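Long-range contact in ferulic acid decarboxylase 1 (Candida dubliniensis, PDB 4ZAD), which probably catalyses the reversible decarboxylation of cinnamic, coumaric and ferulic acids to vinyl aromatics, using a prenylated flavin cofactor: residues Pro144-His149 and Met318-Pro323. Residues are numbered along the deposited sequence; the frame is centred on the assembly and turned at random.
Sequences PVPLLH and MPISNP. With 4LU (1-deoxy-5-O-phosphono-1-(3,3,4,5-tetramethyl-9,11-dioxo-2,3,8,9,10,11-hexahydro-7H-quinolino[1,8-fg]pteridin-12-ium-7-y l)-D-ribitol), chain E.
P146-H149 and I320-P323 run side by side in the same direction, 6° apart end to end, with L148 facing N322 at a CA-CA distance of 6.3 Å. The one hydrogen bond between them comes from H149, whose NE2 donates to P323 O at 2.8 Å, close to the imidazole plane and in that of the carbonyl. ND1 is hydrogen-bonded to D152, so both ring nitrogens are tied down. N322 swings its amide away from its own backbone N (chi1 -177°), which brings OD1 over one imidazole face, badly angled for a bond to NE2, and 3.3 Å from L148 CB. Further back the contact is loose and apolar: P146 CG lies 4.2 Å from I320 CD1, and L148 CD2 4.4 Å from I320 CG2. P323 CG comes within 3.5 Å of C12, a methyl of the cofactor's prenyl-derived ring, while S321, its OG hydrogen-bonded to E329, touches methyl C7M. P323's side chain is also about 4 Å from that of E289, the probable proton donor, so H149 grips a residue of the active-site wall. Y496 OH of the second subunit hydrogen-bonds L148 O and N322 ND2. The contact joins the loop between strands 131-134 and 162-166 to the chain leaving strand 317-319, ahead of helix 329-332.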
loop_
_atom_site.group_PDB
_atom_site.type_symbol
_atom_site.label_atom_id
_atom_site.label_comp_id
_atom_site.label_asym_id
_atom_site.label_seq_id
_atom_site.Cartn_x
_atom_site.Cartn_y
_atom_site.Cartn_z
ATOM N N PRO A 144 -22.506 0.334 -31.442
ATOM C CA PRO A 144 -22.204 1.139 -30.275
ATOM C C PRO A 144 -21.001 0.592 -29.505
ATOM O O PRO A 144 -21.135 0.083 -28.374
ATOM C CB PRO A 144 -23.474 1.031 -29.461
ATOM C CG PRO A 144 -23.968 -0.310 -29.746
ATOM C CD PRO A 144 -23.495 -0.698 -31.114
ATOM N N VAL A 145 -19.841 0.732 -30.143
ATOM C CA VAL A 145 -18.552 0.332 -29.613
ATOM C C VAL A 145 -18.075 1.529 -28.834
ATOM O O VAL A 145 -18.101 2.651 -29.341
ATOM C CB VAL A 145 -17.579 -0.016 -30.773
ATOM C CG1 VAL A 145 -16.174 -0.345 -30.278
ATOM C CG2 VAL A 145 -18.156 -1.165 -31.596
ATOM N N PRO A 146 -17.675 1.316 -27.589
ATOM C CA PRO A 146 -17.316 2.442 -26.733
ATOM C C PRO A 146 -15.951 3.042 -27.008
ATOM O O PRO A 146 -15.047 2.325 -27.455
ATOM C CB PRO A 146 -17.298 1.827 -25.334
ATOM C CG PRO A 146 -17.064 0.376 -25.542
ATOM C CD PRO A 146 -17.679 0.033 -26.860
ATOM N N LEU A 147 -15.804 4.339 -26.710
ATOM C CA LEU A 147 -14.499 4.960 -26.538
ATOM C C LEU A 147 -14.255 5.066 -25.024
ATOM O O LEU A 147 -14.738 5.984 -24.303
ATOM C CB LEU A 147 -14.452 6.321 -27.205
ATOM C CG LEU A 147 -13.088 7.015 -27.274
ATOM C CD1 LEU A 147 -12.376 6.598 -28.536
ATOM C CD2 LEU A 147 -13.261 8.532 -27.237
ATOM N N LEU A 148 -13.502 4.091 -24.540
ATOM C CA LEU A 148 -13.461 3.794 -23.129
ATOM C C LEU A 148 -12.695 4.841 -22.344
ATOM O O LEU A 148 -13.115 5.209 -21.234
ATOM C CB LEU A 148 -12.849 2.409 -22.921
ATOM C CG LEU A 148 -13.752 1.286 -23.375
ATOM C CD1 LEU A 148 -13.033 -0.057 -23.323
ATOM C CD2 LEU A 148 -15.026 1.320 -22.463
ATOM N N HIS A 149 -11.587 5.312 -22.915
ATOM C CA HIS A 149 -10.790 6.334 -22.277
ATOM C C HIS A 149 -10.471 7.481 -23.228
ATOM O O HIS A 149 -10.146 7.240 -24.370
ATOM C CB HIS A 149 -9.445 5.802 -21.789
ATOM C CG HIS A 149 -9.458 4.401 -21.288
ATOM N ND1 HIS A 149 -9.535 3.309 -22.124
ATOM C CD2 HIS A 149 -9.270 3.909 -20.044
ATOM C CE1 HIS A 149 -9.459 2.207 -21.406
ATOM N NE2 HIS A 149 -9.295 2.545 -20.140
ATOM N N MET A 318 -22.893 -7.475 -24.847
ATOM C CA MET A 318 -21.481 -7.559 -24.877
ATOM C C MET A 318 -20.810 -7.251 -23.553
ATOM O O MET A 318 -20.945 -6.147 -23.031
ATOM C CB MET A 318 -20.876 -6.692 -25.949
ATOM C CG MET A 318 -19.424 -7.060 -26.013
ATOM S SD MET A 318 -18.678 -6.779 -27.545
ATOM C CE MET A 318 -18.494 -4.987 -27.389
ATOM N N PRO A 319 -20.022 -8.207 -23.037
ATOM C CA PRO A 319 -19.213 -7.843 -21.909
ATOM C C PRO A 319 -18.024 -7.009 -22.344
ATOM O O PRO A 319 -17.587 -7.058 -23.504
ATOM C CB PRO A 319 -18.784 -9.160 -21.342
ATOM C CG PRO A 319 -18.790 -10.086 -22.493
ATOM C CD PRO A 319 -19.798 -9.601 -23.450
ATOM N N ILE A 320 -17.522 -6.240 -21.380
ATOM C CA ILE A 320 -16.592 -5.147 -21.617
ATOM C C ILE A 320 -15.682 -5.101 -20.380
ATOM O O ILE A 320 -16.147 -5.373 -19.282
ATOM C CB ILE A 320 -17.468 -3.838 -21.860
ATOM C CG1 ILE A 320 -17.912 -3.760 -23.343
ATOM C CG2 ILE A 320 -16.848 -2.533 -21.368
ATOM C CD1 ILE A 320 -16.753 -3.642 -24.411
ATOM N N SER A 321 -14.387 -4.835 -20.587
ATOM C CA SER A 321 -13.455 -4.414 -19.517
ATOM C C SER A 321 -12.742 -3.090 -19.832
ATOM O O SER A 321 -12.219 -2.875 -20.923
ATOM C CB SER A 321 -12.404 -5.471 -19.217
ATOM O OG SER A 321 -11.447 -4.987 -18.294
ATOM N N ASN A 322 -12.692 -2.219 -18.837
ATOM C CA ASN A 322 -12.231 -0.862 -19.019
ATOM C C ASN A 322 -11.115 -0.673 -18.037
ATOM O O ASN A 322 -11.354 -0.273 -16.903
ATOM C CB ASN A 322 -13.381 0.106 -18.768
ATOM C CG ASN A 322 -13.004 1.543 -18.995
ATOM O OD1 ASN A 322 -12.060 1.855 -19.734
ATOM N ND2 ASN A 322 -13.745 2.448 -18.338
ATOM N N PRO A 323 -9.891 -0.989 -18.463
ATOM C CA PRO A 323 -8.774 -1.097 -17.560
ATOM C C PRO A 323 -8.264 0.241 -17.099
ATOM O O PRO A 323 -8.322 1.209 -17.843
ATOM C CB PRO A 323 -7.696 -1.783 -18.422
ATOM C CG PRO A 323 -8.399 -2.366 -19.528
ATOM C CD PRO A 323 -9.483 -1.400 -19.809
HETATM C C9 4LU E . -6.551 -9.929 -20.189
HETATM C C8 4LU E . -7.871 -9.571 -19.889
HETATM C C7 4LU E . -8.454 -8.436 -20.470
HETATM C C10 4LU E . -4.152 -9.433 -22.948
HETATM C C6 4LU E . -7.602 -7.582 -21.347
HETATM N N3 4LU E . -3.004 -8.429 -25.213
HETATM C C2 4LU E . -2.602 -9.613 -24.736
HETATM C C13 4LU E . -9.039 -6.899 -23.111
HETATM C C5 4LU E . -8.146 -6.389 -22.004
HETATM C C1 4LU E . -5.844 -6.156 -22.978
HETATM O O2 4LU E . -1.725 -10.214 -25.370
HETATM N N1 4LU E . -3.167 -10.112 -23.609
HETATM C C4 4LU E . -3.957 -7.705 -24.591
HETATM O O4 4LU E . -4.232 -6.617 -25.151
HETATM C C4A 4LU E . -4.553 -8.173 -23.443
HETATM N N5 4LU E . -5.399 -7.266 -22.460
HETATM C C3 4LU E . -7.143 -5.696 -22.795
HETATM C C12 4LU E . -8.963 -5.478 -21.093
HETATM C C5A 4LU E . -6.194 -7.991 -21.589
HETATM C C7M 4LU E . -9.878 -8.024 -20.198
HETATM C C8M 4LU E . -8.631 -10.488 -18.967
HETATM C C9A 4LU E . -5.766 -9.263 -21.143
HETATM N N10 4LU E . -4.715 -9.967 -21.829
HETATM C "C1'" 4LU E . -3.845 -10.909 -21.110
HETATM C "C2'" 4LU E . -4.074 -12.302 -21.695
HETATM O "O2'" 4LU E . -5.495 -12.533 -21.784
HETATM C "C3'" 4LU E . -3.386 -13.402 -20.876
HETATM O "O3'" 4LU E . -1.956 -13.211 -20.907
HETATM C "C4'" 4LU E . -3.725 -14.817 -21.392
HETATM O "O4'" 4LU E . -2.811 -15.760 -20.824
HETATM C "C5'" 4LU E . -3.593 -14.913 -22.922
HETATM O "O5'" 4LU E . -3.838 -16.209 -23.432
HETATM P P 4LU E . -2.687 -17.191 -23.914
HETATM O O2P 4LU E . -3.573 -18.267 -24.541
HETATM O O3P 4LU E . -1.953 -17.547 -22.604
HETATM O O1P 4LU E . -1.824 -16.401 -24.875
#